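Local coordinates for protein putative fructosamine-3-kinase (Thermobifida fusca YX, PDB 3F7W) that probably acts as a kinase of the fructosamine kinase family, with a fold related to that of protein kinases, at residues 136-139 / 143-146; 218-223 / 252-257; 61-66 / 122-127; 151-156 / 266-271; 76-81 / 88-93. All blocks are in the same frame, centred on the assembly; numbering follows the deposited sequence.

Contact 1: 136-139 / 143-146; sequences TPRS and EFYA
Arg138 NH1 is gripped by two groups of the helix that Arg138 leans on: it forms a salt bridge with Glu147 and a hydrogen bond with Gln148. The arginine belongs to the loop leading into helix 141-159, so in the helical lobe of this kinase-like fold the loop is tied back onto the first turns of the helix it precedes. Bends at chi2 and chi3 (-65° and -64°) fold the chain over so that its aliphatic and charged parts meet different neighbours. Arg138 CB lies 4.0 Å from Phe144 CB, and Arg138 CG comes to the edge of the phenyl ring, 4.0 Å from Phe144 CD1. The guanidinium stands almost upright to that ring, at 85°, so the two groups do not stack. The phenyl suits the buried side of the helix, while arginine serves a partly exposed loop because methylenes and charge can be used together. An alanine in place of Arg138 is likely to leave Glu147 without its mate and to open a gap along the edge of Phe144. Backbone polarity is met too: Thr136 O accepts from the side chain of Gln148. Glu143 touches Arg138 with its methylene rather than its charge, since its carboxylate turns off to Thr140; Arg138 NH2 sits 3.6 Å from Glu143 CB but 6.1 Å from Glu143 OE1.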
# COMPACT_ATOMS: atom_id res chain seq x y z
N THR A 136 10.46 -9.28 -7.27
CA THR A 136 11.23 -9.70 -8.46
C THR A 136 10.61 -9.09 -9.70
O THR A 136 9.43 -9.29 -9.96
CB THR A 136 11.27 -11.23 -8.61
OG1 THR A 136 11.84 -11.80 -7.44
CG2 THR A 136 12.14 -11.65 -9.83
N PRO A 137 11.40 -8.29 -10.44
CA PRO A 137 10.85 -7.67 -11.64
C PRO A 137 10.33 -8.66 -12.65
O PRO A 137 10.97 -9.69 -12.88
CB PRO A 137 12.04 -6.87 -12.19
CG PRO A 137 12.90 -6.61 -11.02
CD PRO A 137 12.77 -7.82 -10.15
N ARG A 138 9.18 -8.35 -13.23
CA ARG A 138 8.51 -9.19 -14.23
C ARG A 138 7.92 -8.30 -15.31
O ARG A 138 7.58 -7.14 -15.06
CB ARG A 138 7.39 -10.03 -13.60
CG ARG A 138 7.78 -10.85 -12.40
CD ARG A 138 8.78 -11.94 -12.76
NE ARG A 138 8.22 -12.93 -13.67
CZ ARG A 138 7.54 -14.01 -13.30
NH1 ARG A 138 7.28 -14.26 -12.03
NH2 ARG A 138 7.09 -14.84 -14.21
N SER A 139 7.77 -8.84 -16.50
CA SER A 139 7.38 -8.03 -17.64
C SER A 139 5.87 -8.09 -17.93
O SER A 139 5.36 -7.25 -18.65
CB SER A 139 8.17 -8.48 -18.87
OG SER A 139 7.96 -9.86 -19.11
N GLU A 143 1.40 -13.35 -14.86
CA GLU A 143 2.45 -14.14 -14.21
C GLU A 143 2.92 -13.53 -12.89
O GLU A 143 3.11 -14.21 -11.89
CB GLU A 143 3.64 -14.30 -15.16
CG GLU A 143 3.38 -15.21 -16.36
CD GLU A 143 2.42 -14.64 -17.43
OE1 GLU A 143 2.23 -13.40 -17.55
OE2 GLU A 143 1.85 -15.48 -18.16
N PHE A 144 3.19 -12.23 -12.91
CA PHE A 144 3.54 -11.51 -11.72
C PHE A 144 2.48 -11.68 -10.62
O PHE A 144 2.80 -11.98 -9.46
CB PHE A 144 3.73 -10.03 -12.09
CG PHE A 144 3.83 -9.12 -10.92
CD1 PHE A 144 4.98 -9.09 -10.15
CD2 PHE A 144 2.77 -8.28 -10.59
CE1 PHE A 144 5.07 -8.25 -9.06
CE2 PHE A 144 2.87 -7.42 -9.50
CZ PHE A 144 4.02 -7.42 -8.74
N TYR A 145 1.21 -11.48 -10.97
CA TYR A 145 0.16 -11.50 -9.97
C TYR A 145 -0.00 -12.91 -9.38
O TYR A 145 0.03 -13.08 -8.16
CB TYR A 145 -1.15 -11.05 -10.60
CG TYR A 145 -2.25 -10.73 -9.61
CD1 TYR A 145 -2.08 -9.75 -8.65
CD2 TYR A 145 -3.47 -11.39 -9.66
CE1 TYR A 145 -3.11 -9.42 -7.76
CE2 TYR A 145 -4.50 -11.07 -8.78
CZ TYR A 145 -4.31 -10.09 -7.82
OH TYR A 145 -5.32 -9.76 -6.93
N ALA A 146 -0.11 -13.91 -10.25
CA ALA A 146 -0.27 -15.30 -9.81
C ALA A 146 0.90 -15.73 -8.91
O ALA A 146 0.68 -16.16 -7.78
CB ALA A 146 -0.42 -16.24 -11.00

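Contact 2: 218-223 / 252-257; sequences HREADL and RARIPL
Glu220 and Arg254 carry this contact through a bidentate salt bridge. The arginine offers its side rather than its end: NE donates to Glu220 OE1 at 3.0 Å, and NH2 donates to Glu220 OE2 at 2.8 Å. Both bonds are fairly straight, with angles at the hydrogen of 161° and 163°. OE1 uses its syn lone pair, whereas OE2 is met on its syn side but somewhat out of the carboxylate plane, which fits the moderate twist between the two flat groups. A bend at chi3 in an otherwise extended arginine turns the NE edge toward the acid, and the straight glutamate chain spans the gap from the other helix. Two bonds to two oxygens leave the carboxylate little freedom to rotate, and the positive partner would probably favour the ionised form of this buried acid.

The bridge ties the start of helix 219-229 to helix 251-270, both in the C-terminal lobe. The former probably corresponds to the helix F of protein kinases: its Asp222 accepts from the backbone N of His192 and Gly193, much as the helix F aspartate steadies the catalytic loop there.

Capping is the second kind of interaction. His218 occupies the N-cap, where ND1 accepts from Glu220 N at 3.2 Å within the imidazole plane, so the helix start that carries Glu220 is itself fixed.

Hydrogen bonds to carbonyls complete the surroundings of the guanidinium: Arg254 NH1 donates to Glu249 O, and NH2 has a second acceptor in Ala248 O.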
# COMPACT_ATOMS: atom_id res chain seq x y z
N HIS A 218 -0.50 -3.23 -11.27
CA HIS A 218 -1.63 -2.78 -12.05
C HIS A 218 -2.30 -1.66 -11.29
O HIS A 218 -2.63 -1.81 -10.12
CB HIS A 218 -2.60 -3.93 -12.30
CG HIS A 218 -3.47 -3.72 -13.48
ND1 HIS A 218 -4.29 -2.62 -13.62
CD2 HIS A 218 -3.62 -4.46 -14.61
CE1 HIS A 218 -4.94 -2.71 -14.77
NE2 HIS A 218 -4.56 -3.82 -15.39
N ARG A 219 -2.52 -0.53 -11.96
CA ARG A 219 -3.15 0.62 -11.29
C ARG A 219 -4.54 0.29 -10.73
O ARG A 219 -4.95 0.87 -9.75
CB ARG A 219 -3.19 1.83 -12.21
CG ARG A 219 -4.02 1.68 -13.48
CD ARG A 219 -3.44 2.58 -14.61
NE ARG A 219 -4.30 2.66 -15.79
CZ ARG A 219 -5.15 3.66 -16.07
NH1 ARG A 219 -5.32 4.69 -15.26
NH2 ARG A 219 -5.88 3.61 -17.19
N GLU A 220 -5.26 -0.65 -11.36
CA GLU A 220 -6.55 -1.11 -10.84
C GLU A 220 -6.46 -1.67 -9.42
O GLU A 220 -7.43 -1.60 -8.69
CB GLU A 220 -7.22 -2.10 -11.80
CG GLU A 220 -7.73 -1.41 -13.11
CD GLU A 220 -8.31 -2.38 -14.15
OE1 GLU A 220 -8.85 -3.45 -13.78
OE2 GLU A 220 -8.24 -2.03 -15.34
N ALA A 221 -5.28 -2.18 -9.02
CA ALA A 221 -5.07 -2.69 -7.67
C ALA A 221 -5.40 -1.64 -6.63
O ALA A 221 -6.14 -1.90 -5.68
CB ALA A 221 -3.61 -3.20 -7.48
N ASP A 222 -4.85 -0.44 -6.79
CA ASP A 222 -5.04 0.61 -5.77
C ASP A 222 -6.51 1.02 -5.67
O ASP A 222 -7.06 1.17 -4.59
CB ASP A 222 -4.17 1.85 -6.08
CG ASP A 222 -2.70 1.72 -5.58
OD1 ASP A 222 -2.32 0.75 -4.89
OD2 ASP A 222 -1.91 2.65 -5.90
N LEU A 223 -7.14 1.19 -6.83
CA LEU A 223 -8.55 1.57 -6.87
C LEU A 223 -9.44 0.47 -6.31
O LEU A 223 -10.47 0.75 -5.69
CB LEU A 223 -8.97 1.96 -8.29
CG LEU A 223 -8.74 3.44 -8.67
CD1 LEU A 223 -7.42 3.94 -8.14
CD2 LEU A 223 -8.82 3.60 -10.18
N ARG A 252 -14.80 -2.19 -13.81
CA ARG A 252 -15.67 -2.50 -12.68
C ARG A 252 -15.77 -3.99 -12.43
O ARG A 252 -15.66 -4.45 -11.29
CB ARG A 252 -17.07 -1.90 -12.82
CG ARG A 252 -17.19 -0.51 -12.26
CD ARG A 252 -18.63 0.03 -12.38
NE ARG A 252 -18.60 1.46 -12.68
CZ ARG A 252 -18.55 2.44 -11.78
NH1 ARG A 252 -18.56 2.19 -10.49
NH2 ARG A 252 -18.51 3.70 -12.20
N ALA A 253 -15.96 -4.75 -13.51
CA ALA A 253 -16.08 -6.20 -13.42
C ALA A 253 -14.81 -6.88 -12.90
O ALA A 253 -14.88 -7.97 -12.30
CB ALA A 253 -16.46 -6.80 -14.79
N ARG A 254 -13.66 -6.25 -13.14
CA ARG A 254 -12.37 -6.77 -12.66
C ARG A 254 -12.00 -6.40 -11.21
O ARG A 254 -10.97 -6.85 -10.72
CB ARG A 254 -11.25 -6.30 -13.59
CG ARG A 254 -11.31 -6.90 -14.99
CD ARG A 254 -10.05 -6.56 -15.80
NE ARG A 254 -9.89 -5.12 -15.99
CZ ARG A 254 -10.42 -4.42 -16.99
NH1 ARG A 254 -11.16 -5.01 -17.93
NH2 ARG A 254 -10.22 -3.11 -17.05
N ILE A 255 -12.82 -5.62 -10.54
CA ILE A 255 -12.53 -5.24 -9.15
C ILE A 255 -12.27 -6.45 -8.23
O ILE A 255 -11.26 -6.46 -7.54
CB ILE A 255 -13.56 -4.25 -8.56
CG1 ILE A 255 -13.45 -2.90 -9.31
CG2 ILE A 255 -13.35 -4.09 -7.03
CD1 ILE A 255 -14.52 -1.91 -8.96
N PRO A 256 -13.15 -7.47 -8.20
CA PRO A 256 -12.81 -8.64 -7.36
C PRO A 256 -11.44 -9.30 -7.63
O PRO A 256 -10.74 -9.70 -6.67
CB PRO A 256 -13.95 -9.63 -7.65
CG PRO A 256 -15.08 -8.79 -8.13
CD PRO A 256 -14.48 -7.59 -8.81
N LEU A 257 -11.08 -9.44 -8.90
CA LEU A 257 -9.80 -10.05 -9.29
C LEU A 257 -8.68 -9.36 -8.56
O LEU A 257 -7.82 -10.01 -7.96
CB LEU A 257 -9.59 -9.94 -10.80
CG LEU A 257 -8.25 -10.43 -11.36
CD1 LEU A 257 -8.07 -11.91 -11.14
CD2 LEU A 257 -8.13 -10.05 -12.85

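Contact 3: 61-66 / 122-127; sequences EALGLD and ATWDGY. With EDO (1,2-ethanediol), chain G.
The indole of Trp124 lies between two covers. Leu63 CB and Gly64 N of helix 57-68 sit over one face, each displaced toward the rim, while Ala122 CB, from the same loop as the tryptophan, rests 3.7 Å above the centre of the opposite face. Trp67, one turn further along the helix, meets the indole edge-to-face.

Leu63 makes a CH-pi contact: its CB lies 4.1 Å from the centroid of the six-membered ring of Trp124, close to the ring normal. The two side chains run past each other in opposite senses, and Leu63 CD1 ends 3.9 Å from Trp124 CB. Next to it, Gly64 CA touches Trp124 CZ2 at 3.7 Å, and the flat ring lies directly against the helix backbone. Even a methyl here would just touch the ring, so this contact alone does not demand glycine.

A chi1 of 61° sets the indole between its own backbone N and carbonyl carbon and carries it to the helix. A serine in place of Trp124 would probably leave Leu63 and Ala122 with no ring to cover and open a gap beside Gly64.

Glu61, on the same helix, forms a salt bridge with Lys45, and a molecule of 1,2-ethanediol, probably from the crystallisation liquor, lies beside the pair. Helix 57-68 thus resembles helix C of protein kinases, whose glutamate pairs with a strand lysine, and Trp124 fastens this N-lobe helix to a loop of the C-terminal lobe.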
# COMPACT_ATOMS: atom_id res chain seq x y z
N GLU A 61 9.97 0.78 2.71
CA GLU A 61 9.11 1.94 2.85
C GLU A 61 9.87 3.24 2.44
O GLU A 61 9.30 4.05 1.72
CB GLU A 61 8.52 2.07 4.24
CG GLU A 61 7.44 3.21 4.27
CD GLU A 61 6.62 3.34 5.52
OE1 GLU A 61 6.59 2.43 6.35
OE2 GLU A 61 5.97 4.41 5.65
N ALA A 62 11.10 3.42 2.91
CA ALA A 62 11.87 4.66 2.57
C ALA A 62 12.04 4.77 1.05
O ALA A 62 11.81 5.85 0.45
CB ALA A 62 13.23 4.70 3.30
N LEU A 63 12.47 3.68 0.43
CA LEU A 63 12.69 3.66 -1.02
C LEU A 63 11.37 3.77 -1.76
O LEU A 63 11.27 4.44 -2.81
CB LEU A 63 13.47 2.43 -1.45
CG LEU A 63 14.93 2.31 -0.93
CD1 LEU A 63 15.67 1.17 -1.63
CD2 LEU A 63 15.70 3.61 -1.10
N GLY A 64 10.34 3.11 -1.24
CA GLY A 64 9.02 3.15 -1.87
C GLY A 64 8.43 4.55 -1.80
O GLY A 64 7.87 5.01 -2.77
N LEU A 65 8.59 5.23 -0.67
CA LEU A 65 8.12 6.61 -0.54
C LEU A 65 8.85 7.53 -1.54
O LEU A 65 8.21 8.38 -2.20
CB LEU A 65 8.29 7.13 0.88
CG LEU A 65 7.33 6.66 1.97
CD1 LEU A 65 7.84 6.99 3.40
CD2 LEU A 65 5.90 7.20 1.74
N ASP A 66 10.16 7.36 -1.68
CA ASP A 66 10.94 8.19 -2.58
C ASP A 66 10.51 7.98 -4.02
O ASP A 66 10.38 8.92 -4.80
CB ASP A 66 12.44 7.91 -2.42
CG ASP A 66 13.31 8.65 -3.42
OD1 ASP A 66 13.42 9.87 -3.32
OD2 ASP A 66 13.88 7.99 -4.30
N ALA A 122 9.82 -4.32 -8.15
CA ALA A 122 10.69 -3.22 -7.72
C ALA A 122 12.12 -3.71 -7.56
O ALA A 122 12.37 -4.91 -7.61
CB ALA A 122 10.19 -2.58 -6.42
N THR A 123 13.06 -2.77 -7.43
CA THR A 123 14.47 -3.10 -7.31
C THR A 123 14.86 -3.43 -5.87
O THR A 123 15.94 -3.90 -5.62
CB THR A 123 15.39 -1.96 -7.87
OG1 THR A 123 15.08 -0.73 -7.20
CG2 THR A 123 15.20 -1.78 -9.37
N TRP A 124 13.96 -3.19 -4.91
CA TRP A 124 14.21 -3.49 -3.50
C TRP A 124 13.29 -4.63 -3.04
O TRP A 124 12.20 -4.83 -3.58
CB TRP A 124 14.01 -2.23 -2.63
CG TRP A 124 12.63 -1.70 -2.71
CD1 TRP A 124 11.55 -2.16 -2.02
CD2 TRP A 124 12.15 -0.66 -3.57
NE1 TRP A 124 10.42 -1.48 -2.40
CE2 TRP A 124 10.76 -0.56 -3.36
CE3 TRP A 124 12.76 0.16 -4.54
CZ2 TRP A 124 9.98 0.36 -4.04
CZ3 TRP A 124 11.97 1.08 -5.21
CH2 TRP A 124 10.60 1.18 -4.95
N ASP A 125 13.69 -5.35 -2.00
CA ASP A 125 12.88 -6.44 -1.46
C ASP A 125 11.64 -5.87 -0.79
O ASP A 125 11.71 -4.87 -0.07
CB ASP A 125 13.66 -7.24 -0.44
CG ASP A 125 14.83 -8.05 -1.06
OD1 ASP A 125 14.86 -8.30 -2.28
OD2 ASP A 125 15.71 -8.46 -0.28
N GLY A 126 10.49 -6.49 -1.03
CA GLY A 126 9.25 -5.94 -0.54
C GLY A 126 8.68 -6.54 0.72
O GLY A 126 9.04 -7.66 1.13
N TYR A 127 7.79 -5.78 1.34
CA TYR A 127 6.99 -6.21 2.47
C TYR A 127 5.56 -5.72 2.31
O TYR A 127 5.29 -4.62 1.77
CB TYR A 127 7.54 -5.67 3.81
CG TYR A 127 8.78 -6.39 4.27
CD1 TYR A 127 8.67 -7.56 5.03
CD2 TYR A 127 10.05 -5.98 3.87
CE1 TYR A 127 9.80 -8.27 5.43
CE2 TYR A 127 11.18 -6.67 4.29
CZ TYR A 127 11.05 -7.82 5.05
OH TYR A 127 12.18 -8.52 5.46
C1 EDO G . 7.41 0.08 9.05
O1 EDO G . 6.02 0.20 8.74
C2 EDO G . 8.09 -0.52 7.86
O2 EDO G . 8.02 0.48 6.87

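Contact 4: 151-156 / 266-271; sequences LPYLRR and HVCLFG
Cys268 fits against one turn of the facing helix, its sulfur filling the narrow space between Tyr153 and Arg156. This is a helix-helix contact in the C-terminal lobe, where helix 141-159 meets the last turns of helix 251-270. The tight side is all sulfur: SG lies 3.2 Å from Tyr153 O and 4.0 Å from Tyr153 CB, near the plane of the phenol ring at its edge. The methylenes of Arg156 close over the same atom, with Arg156 CB and CD each 3.9 Å from Cys268 SG. A small, polarisable side chain suits this place, since it can touch a backbone carbonyl and hydrocarbon together; the nearest CA atoms, of Tyr153 and Cys268, are 6.6 Å apart. Tyr153 sends its hydroxyl off to Pro132 O, and Leu131 packs on both Arg156 and Cys268.

On the loose side the fit gives way to solvent. Arg156 CG lies anti to the backbone N (chi1 -173°) and the chain stays extended, which carries the exposed guanidinium past the sulfur to the far end of Cys268. There a single water joins the helices: it accepts from Arg156 NE at 2.8 Å and donates weakly to Cys268 O.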
# COMPACT_ATOMS: atom_id res chain seq x y z
N LEU A 151 -0.08 -16.72 -5.11
CA LEU A 151 0.30 -18.07 -4.66
C LEU A 151 1.01 -18.08 -3.29
O LEU A 151 0.70 -18.92 -2.44
CB LEU A 151 1.12 -18.81 -5.73
CG LEU A 151 0.31 -19.35 -6.92
CD1 LEU A 151 1.19 -19.92 -8.07
CD2 LEU A 151 -0.66 -20.43 -6.43
N PRO A 152 1.99 -17.19 -3.08
CA PRO A 152 2.68 -17.24 -1.79
C PRO A 152 1.76 -17.11 -0.56
O PRO A 152 1.93 -17.86 0.41
CB PRO A 152 3.73 -16.11 -1.91
CG PRO A 152 3.91 -15.90 -3.35
CD PRO A 152 2.56 -16.17 -3.97
N TYR A 153 0.75 -16.24 -0.63
CA TYR A 153 -0.16 -16.00 0.50
C TYR A 153 -1.22 -17.10 0.58
O TYR A 153 -1.66 -17.46 1.65
CB TYR A 153 -0.81 -14.60 0.38
CG TYR A 153 0.27 -13.57 0.20
CD1 TYR A 153 1.12 -13.26 1.27
CD2 TYR A 153 0.54 -13.00 -1.03
CE1 TYR A 153 2.17 -12.36 1.11
CE2 TYR A 153 1.60 -12.08 -1.20
CZ TYR A 153 2.41 -11.79 -0.11
OH TYR A 153 3.48 -10.94 -0.23
N LEU A 154 -1.64 -17.60 -0.58
CA LEU A 154 -2.54 -18.76 -0.63
C LEU A 154 -1.93 -19.98 0.08
O LEU A 154 -2.58 -20.62 0.93
CB LEU A 154 -2.90 -19.10 -2.07
CG LEU A 154 -3.91 -20.24 -2.30
CD1 LEU A 154 -5.29 -19.82 -1.74
CD2 LEU A 154 -4.01 -20.54 -3.81
N ARG A 155 -0.68 -20.30 -0.26
CA ARG A 155 0.02 -21.42 0.36
C ARG A 155 0.22 -21.20 1.85
O ARG A 155 0.05 -22.12 2.65
CB ARG A 155 1.37 -21.68 -0.32
CG ARG A 155 1.30 -21.96 -1.82
CD ARG A 155 0.63 -23.28 -2.16
NE ARG A 155 0.47 -23.42 -3.61
CZ ARG A 155 -0.67 -23.70 -4.24
NH1 ARG A 155 -1.80 -23.89 -3.57
NH2 ARG A 155 -0.67 -23.80 -5.56
N ARG A 156 0.58 -19.98 2.23
CA ARG A 156 0.79 -19.67 3.63
C ARG A 156 -0.50 -19.84 4.45
O ARG A 156 -0.48 -20.46 5.51
CB ARG A 156 1.32 -18.24 3.79
CG ARG A 156 1.71 -17.93 5.20
CD ARG A 156 2.17 -16.51 5.34
NE ARG A 156 2.42 -16.25 6.75
CZ ARG A 156 3.55 -16.56 7.38
NH1 ARG A 156 4.56 -17.13 6.74
NH2 ARG A 156 3.67 -16.29 8.68
N HIS A 266 -4.77 -10.55 4.20
CA HIS A 266 -5.55 -10.34 5.43
C HIS A 266 -5.81 -11.68 6.15
O HIS A 266 -5.70 -11.77 7.38
CB HIS A 266 -6.84 -9.58 5.15
CG HIS A 266 -6.61 -8.26 4.49
ND1 HIS A 266 -5.47 -7.51 4.73
CD2 HIS A 266 -7.34 -7.57 3.59
CE1 HIS A 266 -5.51 -6.42 3.98
NE2 HIS A 266 -6.64 -6.42 3.29
N VAL A 267 -6.12 -12.70 5.37
CA VAL A 267 -6.35 -14.02 5.93
C VAL A 267 -5.05 -14.51 6.57
O VAL A 267 -5.05 -15.04 7.68
CB VAL A 267 -6.90 -15.02 4.89
CG1 VAL A 267 -6.95 -16.46 5.49
CG2 VAL A 267 -8.31 -14.61 4.50
N CYS A 268 -3.92 -14.24 5.90
CA CYS A 268 -2.62 -14.59 6.50
C CYS A 268 -2.34 -13.90 7.81
O CYS A 268 -1.93 -14.54 8.76
CB CYS A 268 -1.48 -14.31 5.54
SG CYS A 268 -1.38 -15.51 4.19
N LEU A 269 -2.55 -12.59 7.84
CA LEU A 269 -2.19 -11.75 8.98
C LEU A 269 -3.20 -11.76 10.10
O LEU A 269 -2.80 -11.68 11.27
CB LEU A 269 -1.98 -10.30 8.52
CG LEU A 269 -0.74 -9.99 7.71
CD1 LEU A 269 -0.78 -8.51 7.31
CD2 LEU A 269 0.53 -10.36 8.50
N PHE A 270 -4.49 -11.89 9.78
CA PHE A 270 -5.56 -11.64 10.75
C PHE A 270 -6.51 -12.81 10.94
O PHE A 270 -7.33 -12.78 11.85
CB PHE A 270 -6.31 -10.35 10.38
CG PHE A 270 -5.40 -9.15 10.28
CD1 PHE A 270 -4.74 -8.69 11.40
CD2 PHE A 270 -5.13 -8.54 9.05
CE1 PHE A 270 -3.86 -7.65 11.33
CE2 PHE A 270 -4.25 -7.49 8.97
CZ PHE A 270 -3.61 -7.03 10.15
N GLY A 271 -6.43 -13.81 10.07
CA GLY A 271 -7.12 -15.07 10.27
C GLY A 271 -8.47 -15.19 9.58
O GLY A 271 -8.76 -14.53 8.59
O HOH W 1 0.84 -14.59 8.42

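Contact 5: 76-81 / 88-93; sequences VPQVAG and AMEWVD. With EDO (1,2-ethanediol), chain H.
With chi1 at 180° and the rest of the chain extended, the Glu90 carboxylate is carried back across the hairpin, where its OE1 meets Gln78 N at 3.0 Å in a nearly straight bond. Glu90 N in turn donates to Gln78 O at 2.9 Å, and one residue thereby clasps the backbone N and O of Gln78. A water bridges Glu90 OE1 to Val76 O. In Met89, present as selenomethionine, a chi1 of 71° lays the side chain alongside the Pro77 ring, and Met89 SE lies 4.0 Å from Pro77 CG.

Further along, Ala80 and Gly81 both face Ala88 in a classic beta bulge. Ala88 O accepts from Ala80 N at 2.7 Å and Gly81 N at 3.2 Å, both from the same face of its carbonyl plane, and Ala88 N returns a bond to Gly81 O. The two methyls, Ala80 CB and Ala88 CB, meet at 4.3 Å beside the bulge.

Glu90 O and Val92 N hydrogen-bond to an unidentified molecule, probably from the crystallisation liquor, at a place that may correspond to the kinase hinge. The hairpin forms one edge of the five-stranded N-lobe sheet: strand 79-83 is outermost, strand 86-90 pairs with 41-46, and Leu65 of helix 57-68 packs on Val79 and Met89.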
# COMPACT_ATOMS: atom_id res chain seq x y z
N VAL A 76 2.25 11.77 -1.53
CA VAL A 76 3.17 10.96 -0.73
C VAL A 76 3.95 11.88 0.22
O VAL A 76 4.53 12.87 -0.23
CB VAL A 76 4.19 10.23 -1.66
CG1 VAL A 76 5.13 9.33 -0.85
CG2 VAL A 76 3.45 9.41 -2.71
N PRO A 77 4.04 11.52 1.51
CA PRO A 77 4.89 12.35 2.41
C PRO A 77 6.37 12.31 2.05
O PRO A 77 6.89 11.27 1.61
CB PRO A 77 4.71 11.71 3.77
CG PRO A 77 3.65 10.76 3.64
CD PRO A 77 3.50 10.36 2.21
N GLN A 78 7.05 13.44 2.30
CA GLN A 78 8.48 13.53 2.14
C GLN A 78 9.19 12.89 3.34
O GLN A 78 8.74 13.01 4.47
CB GLN A 78 8.89 15.01 2.07
CG GLN A 78 8.23 15.82 0.97
CD GLN A 78 8.72 17.25 0.97
OE1 GLN A 78 9.26 17.71 1.98
NE2 GLN A 78 8.55 17.96 -0.14
N VAL A 79 10.29 12.23 3.07
CA VAL A 79 11.08 11.55 4.09
C VAL A 79 12.16 12.53 4.54
O VAL A 79 12.84 13.11 3.71
CB VAL A 79 11.69 10.27 3.52
CG1 VAL A 79 12.65 9.65 4.53
CG2 VAL A 79 10.53 9.29 3.17
N ALA A 80 12.27 12.74 5.85
CA ALA A 80 13.28 13.61 6.45
C ALA A 80 14.57 12.82 6.71
O ALA A 80 15.67 13.36 6.66
CB ALA A 80 12.77 14.20 7.76
N GLY A 81 14.44 11.53 6.97
CA GLY A 81 15.62 10.69 7.20
C GLY A 81 15.22 9.27 7.54
O GLY A 81 14.12 9.02 8.03
N ALA A 88 11.65 8.78 9.52
CA ALA A 88 11.14 10.12 9.89
C ALA A 88 10.63 10.79 8.61
O ALA A 88 11.38 10.88 7.62
CB ALA A 88 12.23 10.98 10.50
N MSE A 89 9.37 11.21 8.64
CA MSE A 89 8.72 11.81 7.51
C MSE A 89 7.86 12.97 7.92
O MSE A 89 7.60 13.20 9.10
CB MSE A 89 7.86 10.77 6.78
CG MSE A 89 6.64 10.34 7.50
SE MSE A 89 5.75 8.95 6.46
CE MSE A 89 7.13 7.60 6.77
N GLU A 90 7.37 13.67 6.91
CA GLU A 90 6.41 14.74 7.08
C GLU A 90 5.19 14.31 7.92
O GLU A 90 4.62 13.24 7.70
CB GLU A 90 6.02 15.16 5.66
CG GLU A 90 5.05 16.23 5.50
CD GLU A 90 4.81 16.55 4.01
OE1 GLU A 90 5.31 15.80 3.11
OE2 GLU A 90 4.10 17.55 3.76
N TRP A 91 4.83 15.13 8.91
CA TRP A 91 3.63 14.92 9.72
C TRP A 91 2.43 15.52 9.00
O TRP A 91 2.50 16.62 8.48
CB TRP A 91 3.78 15.57 11.10
CG TRP A 91 2.54 15.49 11.94
CD1 TRP A 91 1.53 16.43 12.02
CD2 TRP A 91 2.16 14.42 12.81
NE1 TRP A 91 0.55 15.98 12.87
CE2 TRP A 91 0.91 14.76 13.37
CE3 TRP A 91 2.76 13.20 13.17
CZ2 TRP A 91 0.25 13.93 14.27
CZ3 TRP A 91 2.09 12.37 14.05
CH2 TRP A 91 0.86 12.75 14.61
N VAL A 92 1.34 14.76 8.98
CA VAL A 92 0.09 15.18 8.36
C VAL A 92 -0.94 15.40 9.45
O VAL A 92 -1.18 14.52 10.26
CB VAL A 92 -0.44 14.09 7.37
CG1 VAL A 92 -1.72 14.58 6.67
CG2 VAL A 92 0.61 13.74 6.34
N ASP A 93 -1.57 16.57 9.45
CA ASP A 93 -2.73 16.82 10.32
C ASP A 93 -4.00 16.60 9.52
O ASP A 93 -4.32 17.36 8.60
CB ASP A 93 -2.69 18.23 10.91
CG ASP A 93 -1.73 18.33 12.11
OD1 ASP A 93 -1.90 17.58 13.11
OD2 ASP A 93 -0.81 19.15 12.01
C1 EDO H . 7.56 19.26 4.24
O1 EDO H . 7.19 19.89 3.02
C2 EDO H . 8.35 20.23 5.09
O2 EDO H . 8.06 19.97 6.46
O HOH W 2 3.99 15.60 0.68

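In the fold
Along the chain the order is contact 5, within the span that contact 3 brackets, then contact 1, and last contact 2, which falls between the two ends of contact 4. Contact 5 lies in the N-lobe and touches contact 3 through Val76 and Leu65. Contacts 1 and 4 share helix 141-159, contacts 2 and 4 share helix 251-270, and Tyr145 OH probably hydrogen-bonds to Leu257 O between contacts 1 and 2. Contact 3, with its centre about 16 Å from those of both 1 and 5, joins the two lobes, whereas the centres of contacts 4 and 5 lie about 30 Å apart on opposite sides of the chain's centre. Together they trace the two-lobed architecture expected of a kinase.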